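Local atomic coordinates of ADP-ribosyltransferase (Staphylococcus aureus, PDB entry 1OJQ), a protein that transfers ADP-ribose from NAD+ to a protein acceptor, probably a Rho-type small GTPase as other C3 exoenzymes do. Residues I152-E157 with I203-V208; V81-L86 with T139-G144; N124-R129 with Y189-V194; A164-S169 with G177-L182. One frame throughout, in Å; residues are numbered along the deposited sequence.

Contact 1 of 4, residues I152-E157 with I203-V208; sequences IELKLE and IIITAV
I205 reaches both I152 and L154 across two parallel strands, a compact example of how a branched residue can fill the face of a sheet. With CG1 opposite its own carbonyl carbon (chi1 -54°), its two arms part: CD1 runs back to within 3.8 Å of I152 CG2, while CG2 meets L154 CD1 at 3.9 Å. Its main chain is equally engaged, for I205 N donates to E153 O and I205 O receives K155 N at 2.8 Å in an almost straight bond (176° at the hydrogen). I152 adds a second apolar touch further back, its CG1 lying 4.2 Å from I203 CB. V191 of strand 187-196 and Y91 also pack on I205.

K155 works on the other face. Its fully extended chain runs alongside T206, both side chains pointing the same way, with K155 CD 3.9 Å from T206 OG1. Water 1 closes this pair, accepting from K155 NZ at 2.8 Å and lying 2.9 Å from T206 OG1; the ammonium also makes a cation-pi contact with Y82. On this face too, the E153 carboxylate is held by S143 and K202.

Six residues on each strand pair in strict parallel register, making this the one parallel junction within the mixed five-stranded sheet of the ADP-ribosyltransferase fold, next to the strand that carries R85.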
loop_
_atom_site.group_PDB
_atom_site.type_symbol
_atom_site.label_atom_id
_atom_site.label_comp_id
_atom_site.label_asym_id
_atom_site.label_seq_id
_atom_site.Cartn_x
_atom_site.Cartn_y
_atom_site.Cartn_z
ATOM N N ILE A 152 -6.807 10.665 -2.031
ATOM C CA ILE A 152 -5.503 10.585 -1.362
ATOM C C ILE A 152 -4.584 9.617 -2.097
ATOM O O ILE A 152 -4.985 8.529 -2.501
ATOM C CB ILE A 152 -5.694 10.138 0.090
ATOM C CG1 ILE A 152 -6.412 11.224 0.927
ATOM C CG2 ILE A 152 -4.417 9.720 0.783
ATOM C CD1 ILE A 152 -6.810 10.681 2.280
ATOM N N GLU A 153 -3.341 10.031 -2.256
ATOM C CA GLU A 153 -2.289 9.133 -2.739
ATOM C C GLU A 153 -1.229 8.971 -1.657
ATOM O O GLU A 153 -0.552 9.950 -1.294
ATOM C CB GLU A 153 -1.653 9.700 -3.996
ATOM C CG GLU A 153 -0.523 8.847 -4.567
ATOM C CD GLU A 153 0.199 9.610 -5.677
ATOM O OE1 GLU A 153 1.193 10.286 -5.348
ATOM O OE2 GLU A 153 -0.234 9.540 -6.848
ATOM N N LEU A 154 -1.115 7.761 -1.131
ATOM C CA LEU A 154 -0.049 7.395 -0.199
ATOM C C LEU A 154 1.146 6.959 -1.047
ATOM O O LEU A 154 1.063 5.953 -1.755
ATOM C CB LEU A 154 -0.533 6.308 0.753
ATOM C CG LEU A 154 0.426 5.818 1.823
ATOM C CD1 LEU A 154 0.937 6.929 2.733
ATOM C CD2 LEU A 154 -0.260 4.724 2.657
ATOM N N LYS A 155 2.212 7.743 -0.980
ATOM C CA LYS A 155 3.426 7.557 -1.784
ATOM C C LYS A 155 4.526 7.043 -0.884
ATOM O O LYS A 155 5.049 7.737 -0.003
ATOM C CB LYS A 155 3.722 8.891 -2.467
ATOM C CG LYS A 155 5.073 9.007 -3.142
ATOM C CD LYS A 155 5.241 10.351 -3.846
ATOM C CE LYS A 155 6.633 10.483 -4.453
ATOM N NZ LYS A 155 6.855 11.854 -5.015
ATOM N N LEU A 156 4.878 5.772 -1.060
ATOM C CA LEU A 156 5.734 5.079 -0.108
ATOM C C LEU A 156 7.103 4.722 -0.665
ATOM O O LEU A 156 7.175 3.968 -1.638
ATOM C CB LEU A 156 5.058 3.780 0.347
ATOM C CG LEU A 156 3.717 3.937 1.058
ATOM C CD1 LEU A 156 3.174 2.540 1.413
ATOM C CD2 LEU A 156 3.844 4.811 2.287
ATOM N N GLU A 157 8.163 5.248 -0.072
ATOM C CA GLU A 157 9.511 4.860 -0.494
ATOM C C GLU A 157 9.897 3.529 0.153
ATOM O O GLU A 157 9.991 3.448 1.376
ATOM C CB GLU A 157 10.529 5.931 -0.096
ATOM C CG GLU A 157 11.892 5.747 -0.756
ATOM C CD GLU A 157 12.946 6.594 -0.055
ATOM O OE1 GLU A 157 14.139 6.243 -0.060
ATOM O OE2 GLU A 157 12.582 7.632 0.523
ATOM N N ILE A 203 -4.603 14.713 -2.557
ATOM C CA ILE A 203 -3.759 14.909 -1.383
ATOM C C ILE A 203 -2.654 13.856 -1.373
ATOM O O ILE A 203 -2.931 12.658 -1.339
ATOM C CB ILE A 203 -4.601 14.856 -0.097
ATOM C CG1 ILE A 203 -5.729 15.896 -0.106
ATOM C CG2 ILE A 203 -3.740 15.017 1.152
ATOM C CD1 ILE A 203 -6.809 15.632 0.930
ATOM N N ILE A 204 -1.386 14.287 -1.387
ATOM C CA ILE A 204 -0.301 13.307 -1.428
ATOM C C ILE A 204 0.411 13.221 -0.080
ATOM O O ILE A 204 0.959 14.197 0.451
ATOM C CB ILE A 204 0.680 13.658 -2.561
ATOM C CG1 ILE A 204 0.001 13.774 -3.941
ATOM C CG2 ILE A 204 1.836 12.660 -2.614
ATOM C CD1 ILE A 204 0.976 13.908 -5.087
ATOM N N ILE A 205 0.388 12.028 0.512
ATOM C CA ILE A 205 1.089 11.729 1.751
ATOM C C ILE A 205 2.353 10.954 1.387
ATOM O O ILE A 205 2.236 9.830 0.889
ATOM C CB ILE A 205 0.234 10.900 2.733
ATOM C CG1 ILE A 205 -1.124 11.544 3.026
ATOM C CG2 ILE A 205 1.019 10.599 4.011
ATOM C CD1 ILE A 205 -2.141 10.660 3.707
ATOM N N THR A 206 3.525 11.557 1.573
ATOM C CA THR A 206 4.785 10.909 1.210
ATOM C C THR A 206 5.398 10.298 2.457
ATOM O O THR A 206 5.443 10.971 3.488
ATOM C CB THR A 206 5.782 11.886 0.584
ATOM O OG1 THR A 206 5.198 12.462 -0.601
ATOM C CG2 THR A 206 7.061 11.146 0.201
ATOM N N ALA A 207 5.825 9.045 2.415
ATOM C CA ALA A 207 6.341 8.381 3.609
ATOM C C ALA A 207 7.447 7.382 3.275
ATOM O O ALA A 207 7.595 6.923 2.136
ATOM C CB ALA A 207 5.194 7.666 4.329
ATOM N N VAL A 208 8.213 7.017 4.290
ATOM C CA VAL A 208 9.275 6.028 4.147
ATOM C C VAL A 208 8.980 4.754 4.934
ATOM O O VAL A 208 8.768 4.822 6.142
ATOM C CB VAL A 208 10.602 6.632 4.640
ATOM C CG1 VAL A 208 11.748 5.652 4.434
ATOM C CG2 VAL A 208 10.827 7.933 3.887
HETATM O O HOH W 1 7.006 13.315 -2.633
#

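Contact 2 of 4, residues V81-L86 with T139-G144; sequences VYVYRL and TQLVSG
Y84 and Q140 exchange a pair of backbone hydrogen bonds, illustrating how a single antiparallel bridge can join the edges of two sheets. Y84 N donates to Q140 O at 2.7 Å, and Q140 N returns the bond to Y84 O; each donor lies in the carbonyl plane of its acceptor. Toward V81, water 2 links the two backbones, donating to Y82 O at 2.7 Å and to L141 O at 2.6 Å.

The aromatic contact comes from S143. Y84 carries its ring beside its own backbone N (chi1 -63°), where S143 CB sits over one face, 4.1 Å from the centroid and 24° off the normal, a CH-pi contact displaced toward the rim. Q140 O and water 2 lie at the ring edge, while Y84 OH bonds to N5.

Apolar packing occupies both ends. L141 CD2 touches V81 CG2 at 3.6 Å and V83 CG1 at 3.9 Å, with W15 of helix 9-23 packing on both V81 and L141. At the other end, L86 CD1 lies 3.5 Å from G144 CA. Between them a methyl meets a hydroxyl: V83 CG2 lies 3.3 Å from T139 OG1, which is itself bonded to V181 O.

R85, L86 and Q140 all bind NAD+ in the complex, so this junction of two edge strands forms part of the dinucleotide cleft of the ADP-ribosyltransferase fold.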
loop_
_atom_site.group_PDB
_atom_site.type_symbol
_atom_site.label_atom_id
_atom_site.label_comp_id
_atom_site.label_asym_id
_atom_site.label_seq_id
_atom_site.Cartn_x
_atom_site.Cartn_y
_atom_site.Cartn_z
ATOM N N VAL A 81 12.464 1.883 -4.188
ATOM C CA VAL A 81 11.439 2.217 -5.187
ATOM C C VAL A 81 10.231 2.873 -4.530
ATOM O O VAL A 81 9.971 2.540 -3.367
ATOM C CB VAL A 81 10.973 0.939 -5.933
ATOM C CG1 VAL A 81 10.466 -0.115 -4.951
ATOM C CG2 VAL A 81 9.899 1.233 -6.972
ATOM N N TYR A 82 9.522 3.763 -5.232
ATOM C CA TYR A 82 8.244 4.235 -4.696
ATOM C C TYR A 82 7.082 3.351 -5.148
ATOM O O TYR A 82 7.001 2.972 -6.312
ATOM C CB TYR A 82 7.901 5.660 -5.153
ATOM C CG TYR A 82 8.613 6.721 -4.331
ATOM C CD1 TYR A 82 9.740 7.355 -4.823
ATOM C CD2 TYR A 82 8.131 7.053 -3.068
ATOM C CE1 TYR A 82 10.379 8.318 -4.058
ATOM C CE2 TYR A 82 8.761 8.014 -2.294
ATOM C CZ TYR A 82 9.881 8.630 -2.813
ATOM O OH TYR A 82 10.513 9.585 -2.052
ATOM N N VAL A 83 6.177 3.056 -4.225
ATOM C CA VAL A 83 4.905 2.435 -4.616
ATOM C C VAL A 83 3.791 3.342 -4.086
ATOM O O VAL A 83 4.061 4.172 -3.203
ATOM C CB VAL A 83 4.738 1.011 -4.082
ATOM C CG1 VAL A 83 5.787 0.127 -4.759
ATOM C CG2 VAL A 83 4.868 0.903 -2.574
ATOM N N TYR A 84 2.584 3.150 -4.604
ATOM C CA TYR A 84 1.477 4.038 -4.312
ATOM C C TYR A 84 0.240 3.298 -3.837
ATOM O O TYR A 84 -0.005 2.147 -4.195
ATOM C CB TYR A 84 1.129 4.806 -5.596
ATOM C CG TYR A 84 2.292 5.673 -6.040
ATOM C CD1 TYR A 84 3.317 5.199 -6.848
ATOM C CD2 TYR A 84 2.339 6.998 -5.628
ATOM C CE1 TYR A 84 4.361 6.036 -7.230
ATOM C CE2 TYR A 84 3.370 7.833 -5.999
ATOM C CZ TYR A 84 4.376 7.343 -6.808
ATOM O OH TYR A 84 5.397 8.198 -7.146
ATOM N N ARG A 85 -0.552 3.997 -3.030
ATOM C CA ARG A 85 -1.828 3.428 -2.584
ATOM C C ARG A 85 -2.868 4.534 -2.647
ATOM O O ARG A 85 -2.682 5.564 -1.973
ATOM C CB ARG A 85 -1.703 2.882 -1.173
ATOM C CG ARG A 85 -2.880 1.999 -0.778
ATOM N N LEU A 86 -3.903 4.332 -3.439
ATOM C CA LEU A 86 -4.925 5.369 -3.644
ATOM C C LEU A 86 -5.997 5.132 -2.582
ATOM O O LEU A 86 -6.452 3.999 -2.403
ATOM C CB LEU A 86 -5.470 5.343 -5.057
ATOM C CG LEU A 86 -4.577 5.824 -6.202
ATOM C CD1 LEU A 86 -5.365 5.865 -7.506
ATOM C CD2 LEU A 86 -3.991 7.202 -5.938
ATOM N N THR A 139 -0.271 -2.159 -2.733
ATOM C CA THR A 139 0.257 -0.922 -3.287
ATOM C C THR A 139 0.451 -1.124 -4.780
ATOM O O THR A 139 0.235 -2.253 -5.239
ATOM C CB THR A 139 1.615 -0.524 -2.668
ATOM O OG1 THR A 139 2.639 -1.433 -3.130
ATOM C CG2 THR A 139 1.579 -0.639 -1.148
ATOM N N GLN A 140 0.838 -0.086 -5.508
ATOM C CA GLN A 140 1.095 -0.250 -6.937
ATOM C C GLN A 140 2.310 0.563 -7.374
ATOM O O GLN A 140 2.638 1.631 -6.843
ATOM C CB GLN A 140 -0.133 0.086 -7.781
ATOM C CG GLN A 140 -0.773 1.435 -7.664
ATOM C CD GLN A 140 -2.111 1.581 -8.367
ATOM O OE1 GLN A 140 -2.508 0.804 -9.244
ATOM N NE2 GLN A 140 -2.850 2.625 -8.000
ATOM N N LEU A 141 2.983 0.030 -8.401
ATOM C CA LEU A 141 4.150 0.745 -8.932
ATOM C C LEU A 141 3.784 1.977 -9.741
ATOM O O LEU A 141 4.539 2.951 -9.788
ATOM C CB LEU A 141 4.985 -0.146 -9.865
ATOM C CG LEU A 141 5.961 -1.133 -9.245
ATOM C CD1 LEU A 141 6.573 -1.994 -10.359
ATOM C CD2 LEU A 141 7.041 -0.441 -8.417
ATOM N N VAL A 142 2.644 1.942 -10.418
ATOM C CA VAL A 142 2.154 3.073 -11.217
ATOM C C VAL A 142 0.866 3.596 -10.591
ATOM O O VAL A 142 -0.147 2.894 -10.516
ATOM C CB VAL A 142 1.912 2.692 -12.680
ATOM C CG1 VAL A 142 1.424 3.879 -13.503
ATOM C CG2 VAL A 142 3.199 2.127 -13.285
ATOM N N SER A 143 0.923 4.838 -10.111
ATOM C CA SER A 143 -0.210 5.351 -9.350
ATOM C C SER A 143 -1.459 5.374 -10.224
ATOM O O SER A 143 -1.392 5.941 -11.321
ATOM C CB SER A 143 0.087 6.762 -8.832
ATOM O OG SER A 143 -1.048 7.239 -8.118
ATOM N N GLY A 144 -2.559 4.790 -9.786
ATOM C CA GLY A 144 -3.830 4.787 -10.489
ATOM C C GLY A 144 -3.959 3.821 -11.641
ATOM O O GLY A 144 -4.911 3.825 -12.435
HETATM O O HOH W 2 6.908 3.649 -8.884
#

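Contact 3 of 4, residues N124-R129 with Y189-V194; sequences NLMNSR and YAVGSV
A190, on strand 187-196, brings its CA to 3.4 Å from R129 O, a CA-H...O contact with the turn that follows helix 116-126. V191 buries more surface than any other residue here. Its N donates to the same R129 O at 3.0 Å, nearly straight (168°), and its O receives S128 N at 2.8 Å, so both polar atoms of its backbone are taken by the turn. The side chain points toward the turn, with V191 CB 3.3 Å from M126 O. With CG1 anti to the backbone N (chi1 172°), that methyl lies near the base of M126, 4.3 Å from its CB.

At G192 the contact thins to G192 O against N127 CB at 4.0 Å. G192 and S193 together face T206 on the neighbouring strand, a classic beta bulge. V194 then turns inward again, its CG2 approaching both M126 CB and M126 SD, the latter at 4.1 Å; its N bonds to N123 OD1.

The turn is closed by its own bonds: M126 O accepts R129 N in a type II turn, with S128 at positive phi, and S128 OG donates to N127 OD1. The chemistry therefore divides: backbone bonds join the two segments, apolar M126, V191 and V194 fill the interior, and N127 and S128 tie the turn together, N127 ND2 also tying it to N123 O of the helix.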
loop_
_atom_site.group_PDB
_atom_site.type_symbol
_atom_site.label_atom_id
_atom_site.label_comp_id
_atom_site.label_asym_id
_atom_site.label_seq_id
_atom_site.Cartn_x
_atom_site.Cartn_y
_atom_site.Cartn_z
ATOM N N ASN A 124 0.699 18.897 9.563
ATOM C CA ASN A 124 1.130 19.165 10.933
ATOM C C ASN A 124 0.806 17.983 11.839
ATOM O O ASN A 124 1.588 17.682 12.748
ATOM C CB ASN A 124 0.488 20.451 11.470
ATOM C CG ASN A 124 0.725 20.556 12.971
ATOM O OD1 ASN A 124 -0.088 20.093 13.769
ATOM N ND2 ASN A 124 1.861 21.152 13.309
ATOM N N LEU A 125 -0.292 17.278 11.616
ATOM C CA LEU A 125 -0.718 16.137 12.415
ATOM C C LEU A 125 -0.135 14.794 11.968
ATOM O O LEU A 125 -0.146 13.835 12.760
ATOM C CB LEU A 125 -2.253 16.021 12.389
ATOM C CG LEU A 125 -2.974 17.233 12.993
ATOM C CD1 LEU A 125 -4.479 17.059 12.828
ATOM C CD2 LEU A 125 -2.556 17.424 14.446
ATOM N N MET A 126 0.368 14.690 10.729
ATOM C CA MET A 126 0.899 13.374 10.353
ATOM C C MET A 126 2.416 13.356 10.178
ATOM O O MET A 126 3.014 12.266 10.239
ATOM C CB MET A 126 0.207 12.894 9.072
ATOM C CG MET A 126 -1.311 12.866 9.177
ATOM S SD MET A 126 -1.999 12.211 7.622
ATOM C CE MET A 126 -1.275 10.559 7.666
ATOM N N ASN A 127 3.058 14.498 9.963
ATOM C CA ASN A 127 4.499 14.421 9.701
ATOM C C ASN A 127 5.255 13.869 10.903
ATOM O O ASN A 127 4.884 14.059 12.063
ATOM C CB ASN A 127 5.066 15.789 9.304
ATOM C CG ASN A 127 5.422 16.606 10.531
ATOM O OD1 ASN A 127 6.533 16.461 11.066
ATOM N ND2 ASN A 127 4.473 17.437 10.946
ATOM N N SER A 128 6.325 13.157 10.560
ATOM C CA SER A 128 7.177 12.522 11.541
ATOM C C SER A 128 6.445 11.471 12.374
ATOM O O SER A 128 6.956 11.142 13.457
ATOM C CB SER A 128 7.800 13.585 12.461
ATOM O OG SER A 128 8.489 14.593 11.728
ATOM N N ARG A 129 5.304 10.942 11.967
ATOM C CA ARG A 129 4.627 9.874 12.685
ATOM C C ARG A 129 4.744 8.558 11.915
ATOM O O ARG A 129 4.696 8.535 10.683
ATOM C CB ARG A 129 3.139 10.137 12.923
ATOM C CG ARG A 129 2.875 11.479 13.582
ATOM C CD ARG A 129 1.472 11.617 14.175
ATOM N NE ARG A 129 1.593 12.537 15.321
ATOM C CZ ARG A 129 1.223 12.201 16.550
ATOM N NH1 ARG A 129 0.715 10.998 16.750
ATOM N NH2 ARG A 129 1.352 13.050 17.551
ATOM N N TYR A 189 5.268 2.807 8.126
ATOM C CA TYR A 189 5.806 3.906 7.319
ATOM C C TYR A 189 5.804 5.177 8.166
ATOM O O TYR A 189 4.876 5.353 8.963
ATOM C CB TYR A 189 5.028 4.113 6.027
ATOM C CG TYR A 189 3.533 4.266 6.163
ATOM C CD1 TYR A 189 2.949 5.531 6.229
ATOM C CD2 TYR A 189 2.719 3.140 6.223
ATOM C CE1 TYR A 189 1.573 5.662 6.350
ATOM C CE2 TYR A 189 1.343 3.271 6.347
ATOM C CZ TYR A 189 0.792 4.538 6.409
ATOM O OH TYR A 189 -0.577 4.678 6.535
ATOM N N ALA A 190 6.857 5.958 7.970
ATOM C CA ALA A 190 7.077 7.227 8.640
ATOM C C ALA A 190 6.779 8.364 7.658
ATOM O O ALA A 190 7.443 8.481 6.638
ATOM C CB ALA A 190 8.486 7.368 9.183
ATOM N N VAL A 191 5.766 9.157 7.991
ATOM C CA VAL A 191 5.304 10.178 7.058
ATOM C C VAL A 191 6.279 11.348 7.008
ATOM O O VAL A 191 6.637 11.896 8.045
ATOM C CB VAL A 191 3.898 10.669 7.458
ATOM C CG1 VAL A 191 3.528 11.869 6.595
ATOM C CG2 VAL A 191 2.898 9.532 7.305
ATOM N N GLY A 192 6.712 11.743 5.819
ATOM C CA GLY A 192 7.573 12.883 5.576
ATOM C C GLY A 192 6.769 14.167 5.400
ATOM O O GLY A 192 7.124 15.223 5.935
ATOM N N SER A 193 5.672 14.096 4.635
ATOM C CA SER A 193 4.903 15.303 4.366
ATOM C C SER A 193 3.517 14.945 3.838
ATOM O O SER A 193 3.315 13.840 3.351
ATOM C CB SER A 193 5.592 16.162 3.299
ATOM O OG SER A 193 5.634 15.518 2.021
ATOM N N VAL A 194 2.634 15.925 3.940
ATOM C CA VAL A 194 1.313 15.882 3.327
ATOM C C VAL A 194 1.133 17.135 2.486
ATOM O O VAL A 194 1.115 18.237 3.048
ATOM C CB VAL A 194 0.170 15.795 4.357
ATOM C CG1 VAL A 194 -1.148 15.648 3.590
ATOM C CG2 VAL A 194 0.389 14.660 5.326
#

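Contact 4 of 4, residues A164-S169 with G177-L182; sequences AAYIDS and GQQEVL
D168 grips two backbone N-H groups of segment 177-182, a clear case of one carboxylate shaping a loop. OD1 takes G177 N at 2.8 Å on its syn side, close to the carboxylate plane, whereas OD2 receives Q179 N, also at 2.8 Å, from well above that plane. The carboxylate gets there because CG lies anti to the backbone N (chi1 -160°), and D168 is the centre of an inverse gamma turn.

Beside it, I167 CD1 rests on the end of E180, 3.5 Å from its CD, crossing an extended side chain. I167 N bonds to E180 O, 2.9 Å and straight at 179°. A165 and L182 form an antiparallel hydrogen-bonded pair, and in the next, non-hydrogen-bonded pair V181 CG2 meets the edge of the Y166 ring, 4.1 Å from CD1.

Two helices and strand 137-140 form the outer layer. I33 and T37 of helix 27-38 pack on I167, T13 of helix 9-23 touches Y166 and bonds to Q179 OE1, and S138 bonds E180 OE2 weakly. E180 binds NAD+ in the complex, and Q178-Q179-E180 fits the QxE motif of C3 exoenzymes, so the loop held by D168 probably corresponds to the end of the ARTT loop.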
loop_
_atom_site.group_PDB
_atom_site.type_symbol
_atom_site.label_atom_id
_atom_site.label_comp_id
_atom_site.label_asym_id
_atom_site.label_seq_id
_atom_site.Cartn_x
_atom_site.Cartn_y
_atom_site.Cartn_z
ATOM N N ALA A 164 9.054 -7.754 -0.645
ATOM C CA ALA A 164 7.943 -7.227 -1.451
ATOM C C ALA A 164 7.610 -8.201 -2.581
ATOM O O ALA A 164 8.536 -8.752 -3.182
ATOM C CB ALA A 164 8.312 -5.871 -2.023
ATOM N N ALA A 165 6.344 -8.422 -2.867
ATOM C CA ALA A 165 5.968 -9.313 -3.965
ATOM C C ALA A 165 5.361 -8.499 -5.109
ATOM O O ALA A 165 4.412 -7.752 -4.892
ATOM C CB ALA A 165 4.926 -10.355 -3.577
ATOM N N TYR A 166 5.910 -8.662 -6.311
ATOM C CA TYR A 166 5.217 -8.049 -7.445
ATOM C C TYR A 166 4.233 -9.075 -7.993
ATOM O O TYR A 166 4.701 -10.168 -8.316
ATOM C CB TYR A 166 6.168 -7.634 -8.553
ATOM C CG TYR A 166 5.528 -7.102 -9.820
ATOM C CD1 TYR A 166 5.057 -5.789 -9.890
ATOM C CD2 TYR A 166 5.396 -7.897 -10.955
ATOM C CE1 TYR A 166 4.481 -5.321 -11.064
ATOM C CE2 TYR A 166 4.833 -7.424 -12.130
ATOM C CZ TYR A 166 4.366 -6.120 -12.182
ATOM O OH TYR A 166 3.792 -5.626 -13.331
ATOM N N ILE A 167 2.961 -8.687 -8.076
ATOM C CA ILE A 167 1.993 -9.719 -8.394
ATOM C C ILE A 167 1.184 -9.436 -9.645
ATOM O O ILE A 167 0.147 -10.088 -9.826
ATOM C CB ILE A 167 1.062 -9.926 -7.174
ATOM C CG1 ILE A 167 0.140 -8.743 -6.892
ATOM C CG2 ILE A 167 1.890 -10.286 -5.937
ATOM C CD1 ILE A 167 -0.855 -9.039 -5.775
ATOM N N ASP A 168 1.601 -8.528 -10.520
ATOM C CA ASP A 168 0.778 -8.248 -11.690
ATOM C C ASP A 168 1.108 -9.209 -12.835
ATOM O O ASP A 168 1.741 -8.826 -13.815
ATOM C CB ASP A 168 0.945 -6.792 -12.134
ATOM C CG ASP A 168 -0.208 -6.333 -12.996
ATOM O OD1 ASP A 168 -1.165 -7.114 -13.200
ATOM O OD2 ASP A 168 -0.196 -5.175 -13.475
ATOM N N SER A 169 0.632 -10.433 -12.672
ATOM C CA SER A 169 0.662 -11.500 -13.674
ATOM C C SER A 169 -0.688 -12.192 -13.624
ATOM O O SER A 169 -1.357 -12.176 -12.578
ATOM C CB SER A 169 1.828 -12.440 -13.389
ATOM O OG SER A 169 2.010 -13.384 -14.429
ATOM N N GLY A 177 -3.374 -5.601 -14.159
ATOM C CA GLY A 177 -3.214 -4.276 -14.709
ATOM C C GLY A 177 -3.009 -3.206 -13.665
ATOM O O GLY A 177 -2.711 -2.073 -14.031
ATOM N N GLN A 178 -3.136 -3.562 -12.386
ATOM C CA GLN A 178 -2.927 -2.601 -11.317
ATOM C C GLN A 178 -1.456 -2.410 -10.956
ATOM O O GLN A 178 -1.179 -1.577 -10.083
ATOM C CB GLN A 178 -3.691 -3.032 -10.048
ATOM C CG GLN A 178 -5.203 -3.077 -10.224
ATOM C CD GLN A 178 -5.857 -3.512 -8.920
ATOM O OE1 GLN A 178 -5.145 -4.027 -8.045
ATOM N NE2 GLN A 178 -7.158 -3.302 -8.801
ATOM N N GLN A 179 -0.553 -3.164 -11.591
ATOM C CA GLN A 179 0.865 -3.064 -11.241
ATOM C C GLN A 179 1.066 -3.285 -9.747
ATOM O O GLN A 179 1.856 -2.590 -9.112
ATOM C CB GLN A 179 1.403 -1.692 -11.683
ATOM C CG GLN A 179 1.447 -1.565 -13.205
ATOM C CD GLN A 179 2.469 -2.473 -13.865
ATOM O OE1 GLN A 179 2.366 -2.677 -15.090
ATOM N NE2 GLN A 179 3.450 -3.007 -13.170
ATOM N N GLU A 180 0.345 -4.244 -9.176
ATOM C CA GLU A 180 0.323 -4.392 -7.729
ATOM C C GLU A 180 1.607 -4.957 -7.147
ATOM O O GLU A 180 2.200 -5.916 -7.607
ATOM C CB GLU A 180 -0.870 -5.275 -7.287
ATOM C CG GLU A 180 -0.942 -5.326 -5.743
ATOM C CD GLU A 180 -2.237 -5.897 -5.211
ATOM O OE1 GLU A 180 -3.181 -6.148 -5.995
ATOM O OE2 GLU A 180 -2.319 -6.098 -3.969
ATOM N N VAL A 181 2.031 -4.316 -6.055
ATOM C CA VAL A 181 3.104 -4.822 -5.198
ATOM C C VAL A 181 2.492 -5.141 -3.841
ATOM O O VAL A 181 1.829 -4.251 -3.279
ATOM C CB VAL A 181 4.246 -3.801 -5.057
ATOM C CG1 VAL A 181 5.233 -4.188 -3.977
ATOM C CG2 VAL A 181 4.916 -3.665 -6.427
ATOM N N LEU A 182 2.658 -6.347 -3.336
ATOM C CA LEU A 182 2.096 -6.735 -2.039
ATOM C C LEU A 182 3.172 -6.652 -0.969
ATOM O O LEU A 182 4.214 -7.284 -1.143
ATOM C CB LEU A 182 1.513 -8.142 -2.185
ATOM C CG LEU A 182 0.608 -8.622 -1.052
ATOM C CD1 LEU A 182 -0.597 -7.702 -0.904
ATOM C CD2 LEU A 182 0.217 -10.072 -1.297
#

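Two sheets organise the four contacts. Contact 1 lies in the five-stranded sheet, and contact 3 packs a helix end and turn against a strand of it; their centres are about 9 Å apart, and T206 O to G192 N (2.8 Å) joins them. Contact 2 lies about 9 Å from contact 1 and 10 Å from contact 4, centre to centre, so it mediates between the sheets: L156 N meets V83 O at 2.8 Å, and V181 N meets T139 O at 2.9 Å. The centres of contacts 3 and 4 are about 26 Å apart. Among NAD+-binding residues, R85, L86 and Q140 belong to contact 2 and E180 to contact 4, placing the nucleotide site where the sheets meet.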